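Local coordinates for N-alpha-acetyltransferase 35, NatC auxiliary subunit (Saccharomyces cerevisiae, PDB 6YGA), which serves as the auxiliary subunit of the NatC N-terminal acetyltransferase, the complex that acetylates the N-terminal methionine of the L-A virus Gag protein, at residues Asn393-Leu396 against Glu397-Asn401; Thr322-Phe325 against Ala326-Asn330. One frame throughout, in Å; residues are numbered along the deposited sequence.

Contact 1: Asn393-Leu396 against Glu397-Asn401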
loop_
_atom_site.group_PDB
_atom_site.type_symbol
_atom_site.label_atom_id
_atom_site.label_comp_id
_atom_site.label_asym_id
_atom_site.label_seq_id
_atom_site.Cartn_x
_atom_site.Cartn_y
_atom_site.Cartn_z
ATOM N N ASN B 393 -10.275 14.359 -17.286
ATOM C CA ASN B 393 -10.040 14.078 -15.875
ATOM C C ASN B 393 -9.793 12.592 -15.646
ATOM O O ASN B 393 -8.940 12.217 -14.832
ATOM C CB ASN B 393 -11.224 14.569 -15.039
ATOM C CG ASN B 393 -11.356 16.082 -15.049
ATOM O OD1 ASN B 393 -10.365 16.799 -15.180
ATOM N ND2 ASN B 393 -12.582 16.574 -14.905
HETATM N N MSE B 394 -10.515 11.734 -16.361
HETATM C CA MSE B 394 -10.343 10.291 -16.241
HETATM C C MSE B 394 -8.929 9.886 -16.641
HETATM O O MSE B 394 -8.311 9.023 -16.016
HETATM C CB MSE B 394 -11.368 9.559 -17.111
HETATM C CG MSE B 394 -11.649 8.132 -16.678
HETATM SE SE MSE B 394 -12.493 8.069 -14.924
HETATM C CE MSE B 394 -11.301 6.781 -14.082
ATOM N N LEU B 395 -8.423 10.525 -17.698
ATOM C CA LEU B 395 -7.088 10.203 -18.185
ATOM C C LEU B 395 -6.020 10.661 -17.202
ATOM O O LEU B 395 -5.028 9.956 -16.983
ATOM C CB LEU B 395 -6.869 10.832 -19.561
ATOM C CG LEU B 395 -5.502 10.630 -20.213
ATOM C CD1 LEU B 395 -5.219 9.149 -20.441
ATOM C CD2 LEU B 395 -5.426 11.403 -21.521
ATOM N N LEU B 396 -6.206 11.834 -16.593
ATOM C CA LEU B 396 -5.245 12.306 -15.604
ATOM C C LEU B 396 -5.203 11.386 -14.389
ATOM O O LEU B 396 -4.127 11.123 -13.839
ATOM C CB LEU B 396 -5.578 13.736 -15.186
ATOM C CG LEU B 396 -5.406 14.811 -16.261
ATOM C CD1 LEU B 396 -5.509 16.192 -15.637
ATOM C CD2 LEU B 396 -4.082 14.647 -16.995
ATOM N N GLU B 397 -6.363 10.887 -13.950
ATOM C CA GLU B 397 -6.375 9.923 -12.853
ATOM C C GLU B 397 -5.663 8.634 -13.239
ATOM O O GLU B 397 -5.044 7.989 -12.385
ATOM C CB GLU B 397 -7.810 9.627 -12.414
ATOM C CG GLU B 397 -8.479 10.778 -11.678
ATOM C CD GLU B 397 -9.934 10.504 -11.355
ATOM O OE1 GLU B 397 -10.407 9.381 -11.623
ATOM O OE2 GLU B 397 -10.604 11.418 -10.831
ATOM N N TRP B 398 -5.732 8.249 -14.515
ATOM C CA TRP B 398 -5.001 7.071 -14.970
ATOM C C TRP B 398 -3.497 7.270 -14.819
ATOM O O TRP B 398 -2.783 6.355 -14.392
ATOM C CB TRP B 398 -5.369 6.752 -16.421
ATOM C CG TRP B 398 -4.626 5.578 -16.983
ATOM C CD1 TRP B 398 -5.025 4.272 -16.974
ATOM C CD2 TRP B 398 -3.347 5.603 -17.629
ATOM N NE1 TRP B 398 -4.075 3.483 -17.577
ATOM C CE2 TRP B 398 -3.036 4.275 -17.988
ATOM C CE3 TRP B 398 -2.438 6.618 -17.942
ATOM C CZ2 TRP B 398 -1.851 3.937 -18.643
ATOM C CZ3 TRP B 398 -1.261 6.279 -18.593
ATOM C CH2 TRP B 398 -0.979 4.951 -18.934
ATOM N N TYR B 399 -2.996 8.459 -15.162
ATOM C CA TYR B 399 -1.571 8.739 -15.003
ATOM C C TYR B 399 -1.171 8.716 -13.535
ATOM O O TYR B 399 -0.126 8.166 -13.170
ATOM C CB TYR B 399 -1.223 10.092 -15.624
ATOM C CG TYR B 399 -0.965 10.058 -17.113
ATOM C CD1 TYR B 399 0.307 9.798 -17.610
ATOM C CD2 TYR B 399 -1.988 10.298 -18.021
ATOM C CE1 TYR B 399 0.551 9.767 -18.967
ATOM C CE2 TYR B 399 -1.754 10.270 -19.383
ATOM C CZ TYR B 399 -0.481 10.004 -19.850
ATOM O OH TYR B 399 -0.233 9.973 -21.202
ATOM N N GLN B 400 -1.995 9.324 -12.676
ATOM C CA GLN B 400 -1.671 9.402 -11.257
ATOM C C GLN B 400 -1.637 8.019 -10.619
ATOM O O GLN B 400 -0.821 7.760 -9.728
ATOM C CB GLN B 400 -2.677 10.309 -10.544
ATOM C CG GLN B 400 -2.392 10.524 -9.068
ATOM C CD GLN B 400 -3.018 11.799 -8.529
ATOM O OE1 GLN B 400 -3.216 12.769 -9.263
ATOM N NE2 GLN B 400 -3.331 11.802 -7.238
ATOM N N ASN B 401 -2.507 7.113 -11.071
ATOM C CA ASN B 401 -2.515 5.760 -10.528
ATOM C C ASN B 401 -1.215 5.017 -10.812
ATOM O O ASN B 401 -0.870 4.089 -10.072
ATOM C CB ASN B 401 -3.708 4.982 -11.087
ATOM C CG ASN B 401 -3.840 3.605 -10.478
ATOM O OD1 ASN B 401 -4.184 3.463 -9.305
ATOM N ND2 ASN B 401 -3.574 2.580 -11.275
#
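Tyr399 lies alongside Leu395, one turn earlier in the same helix, both side chains pointing the same way. Its CB rests on the carbonyl of Leu396, with CB 3.6 Å from Leu396 O. With CG beside the backbone N (chi1 -84°), the ring leans back along the helix, and CD2 comes 3.2 Å from Leu395 O, the oxygen that also accepts the Tyr399 N-H. Farther out, CE2 meets the leucine branch, 3.8 Å from Leu395 CD1, while Leu395 CG lies in the plane of the ring at its edge. One ring face takes Trp398 CZ3, 3.8 Å above the plane over its centre. Beyond the ring, the hydroxyl OH hydrogen-bonds His367 and a residue of helix 319-328, so tyrosine supplies both a packing surface and a buried polar tip. Elsewhere on the helix, Met394, a selenomethionine, bends so that its methyl CE lies 3.7 Å from Glu397 OE1; the carboxylate also has a long, weak ion pair with Arg415. Helix 386-402 is thus packed on several sides: the branched apolar side chains of Leu395 and Leu396 fill the buried interface with helix 360-372, Met394 reaches helix 406-429, and Trp398 and Tyr399 lean on helix 319-328.

Contact 2: Thr322-Phe325 against Ala326-Asn330; sequences TYQF and AKFFN
Phe325 and Phe329 set their rings almost parallel, planes 6° apart, but slid so far along each other that they barely overlap, with centroids 5.2 Å apart. The face of the Phe325 ring is instead met by the CB of Phe329, which stands 3.9 Å from the ring centroid in a CH-pi contact. CG anti to the backbone N (chi1 179°) carries the Phe325 ring toward Phe329, its face turned to that CB. The Phe329 ring turns its edge to Phe325 O, which also accepts the Phe329 N-H in a bond of 2.9 Å from Phe329 N. Two flat apolar rings suit this buried turn, since a methylene can lie over one face while the second ring lies in a parallel layer, displaced to the side.

Gln324 and Phe328 run side by side, amide and ring planes 55° apart. The glutamine chain bends at chi2, which brings OE1 to 3.5 Å from Phe328 CE2; its NE2 is hydrogen-bonded to Thr662 O. Tyr323 and Lys327 form another such pair, with Lys327 CG 4.0 Å from Tyr323 CE2, over the ring face toward its rim: lysine lends its aliphatic part to the ring, and its side chain continues to Glu449 on helix 433-456. Ala326, whose small methyl group suits close packing, lies against helix 386-402.

Phe328 N donates weakly to both Gln324 O and Phe325 O, whereas the bond from Phe329 N to Phe325 O is sound. Such bifurcated bonding is common near an alpha-helix C-terminus; here it accompanies i to i+4 side-chain pairs in the TPR-like helical region.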
loop_
_atom_site.group_PDB
_atom_site.type_symbol
_atom_site.label_atom_id
_atom_site.label_comp_id
_atom_site.label_asym_id
_atom_site.label_seq_id
_atom_site.Cartn_x
_atom_site.Cartn_y
_atom_site.Cartn_z
ATOM N N THR B 322 4.672 10.367 -23.057
ATOM C CA THR B 322 4.211 10.411 -21.671
ATOM C C THR B 322 3.506 9.116 -21.286
ATOM O O THR B 322 3.696 8.606 -20.176
ATOM C CB THR B 322 3.273 11.600 -21.449
ATOM O OG1 THR B 322 2.147 11.500 -22.332
ATOM C CG2 THR B 322 3.994 12.912 -21.692
ATOM N N TYR B 323 2.688 8.574 -22.193
ATOM C CA TYR B 323 1.952 7.348 -21.901
ATOM C C TYR B 323 2.905 6.199 -21.587
ATOM O O TYR B 323 2.738 5.494 -20.584
ATOM C CB TYR B 323 1.040 7.011 -23.084
ATOM C CG TYR B 323 0.269 5.713 -22.974
ATOM C CD1 TYR B 323 -0.968 5.664 -22.342
ATOM C CD2 TYR B 323 0.766 4.545 -23.533
ATOM C CE1 TYR B 323 -1.678 4.479 -22.254
ATOM C CE2 TYR B 323 0.065 3.358 -23.451
ATOM C CZ TYR B 323 -1.155 3.329 -22.811
ATOM O OH TYR B 323 -1.848 2.143 -22.731
ATOM N N GLN B 324 3.930 6.013 -22.423
ATOM C CA GLN B 324 4.903 4.951 -22.182
ATOM C C GLN B 324 5.791 5.255 -20.982
ATOM O O GLN B 324 6.270 4.327 -20.319
ATOM C CB GLN B 324 5.752 4.724 -23.433
ATOM C CG GLN B 324 4.969 4.186 -24.626
ATOM C CD GLN B 324 4.698 2.691 -24.535
ATOM O OE1 GLN B 324 4.282 2.183 -23.493
ATOM N NE2 GLN B 324 4.937 1.981 -25.631
ATOM N N PHE B 325 6.028 6.536 -20.687
ATOM C CA PHE B 325 6.741 6.874 -19.460
ATOM C C PHE B 325 5.950 6.428 -18.238
ATOM O O PHE B 325 6.513 5.853 -17.300
ATOM C CB PHE B 325 7.028 8.376 -19.399
ATOM C CG PHE B 325 7.755 8.805 -18.148
ATOM C CD1 PHE B 325 7.051 9.154 -17.002
ATOM C CD2 PHE B 325 9.140 8.865 -18.118
ATOM C CE1 PHE B 325 7.713 9.545 -15.853
ATOM C CE2 PHE B 325 9.808 9.259 -16.971
ATOM C CZ PHE B 325 9.094 9.598 -15.837
ATOM N N ALA B 326 4.639 6.678 -18.236
ATOM C CA ALA B 326 3.809 6.232 -17.122
ATOM C C ALA B 326 3.737 4.713 -17.043
ATOM O O ALA B 326 3.582 4.160 -15.950
ATOM C CB ALA B 326 2.404 6.820 -17.241
ATOM N N LYS B 327 3.843 4.023 -18.179
ATOM C CA LYS B 327 3.711 2.570 -18.163
ATOM C C LYS B 327 4.960 1.892 -17.618
ATOM O O LYS B 327 4.877 0.765 -17.119
ATOM C CB LYS B 327 3.405 2.047 -19.567
ATOM C CG LYS B 327 1.995 2.345 -20.041
ATOM C CD LYS B 327 1.024 1.233 -19.663
ATOM C CE LYS B 327 1.281 -0.024 -20.485
ATOM N NZ LYS B 327 0.288 -1.105 -20.219
ATOM N N PHE B 328 6.116 2.556 -17.692
ATOM C CA PHE B 328 7.385 1.907 -17.402
ATOM C C PHE B 328 8.188 2.526 -16.264
ATOM O O PHE B 328 9.036 1.829 -15.698
ATOM C CB PHE B 328 8.274 1.889 -18.657
ATOM C CG PHE B 328 7.856 0.879 -19.689
ATOM C CD1 PHE B 328 8.265 -0.442 -19.590
ATOM C CD2 PHE B 328 7.064 1.249 -20.766
ATOM C CE1 PHE B 328 7.889 -1.377 -20.541
ATOM C CE2 PHE B 328 6.684 0.318 -21.721
ATOM C CZ PHE B 328 7.098 -0.997 -21.608
ATOM N N PHE B 329 7.957 3.794 -15.908
ATOM C CA PHE B 329 8.851 4.438 -14.947
ATOM C C PHE B 329 8.745 3.813 -13.564
ATOM O O PHE B 329 9.711 3.845 -12.794
ATOM C CB PHE B 329 8.572 5.942 -14.875
ATOM C CG PHE B 329 7.621 6.340 -13.777
ATOM C CD1 PHE B 329 6.255 6.186 -13.942
ATOM C CD2 PHE B 329 8.091 6.887 -12.590
ATOM C CE1 PHE B 329 5.372 6.555 -12.939
ATOM C CE2 PHE B 329 7.214 7.258 -11.582
ATOM C CZ PHE B 329 5.852 7.093 -11.758
ATOM N N ASN B 330 7.593 3.228 -13.237
ATOM C CA ASN B 330 7.330 2.673 -11.915
ATOM C C ASN B 330 6.925 1.206 -11.999
ATOM O O ASN B 330 6.253 0.694 -11.101
ATOM C CB ASN B 330 6.243 3.495 -11.217
ATOM C CG ASN B 330 6.185 3.255 -9.720
ATOM O OD1 ASN B 330 7.202 2.986 -9.084
ATOM N ND2 ASN B 330 4.986 3.336 -9.153
#

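Contact 2 comes first along the chain, and contact 1 lies on a later helix; their centres are 12 Å apart and the two touch directly. Tyr399 OH lies 3.0 Å from Thr322 OG1, a probable hydrogen bond, and the same threonine oxygen also bonds Ala319 O. Beside it, Trp398 CH2 packs 3.4 Å from Tyr323 CE1, the two rings nearly parallel, and Tyr399 CD1 lies 3.7 Å from Ala326 CB. The aromatic residues of 397-401 therefore bind helix 386-402 to helix 319-328, both within the range of the NAA35-like TPR-repeat family. A bound 1,2-ethanediol, probably from the crystallisation liquor, lies about 4 Å from the side chain of Phe328. No other protein chain touches either contact.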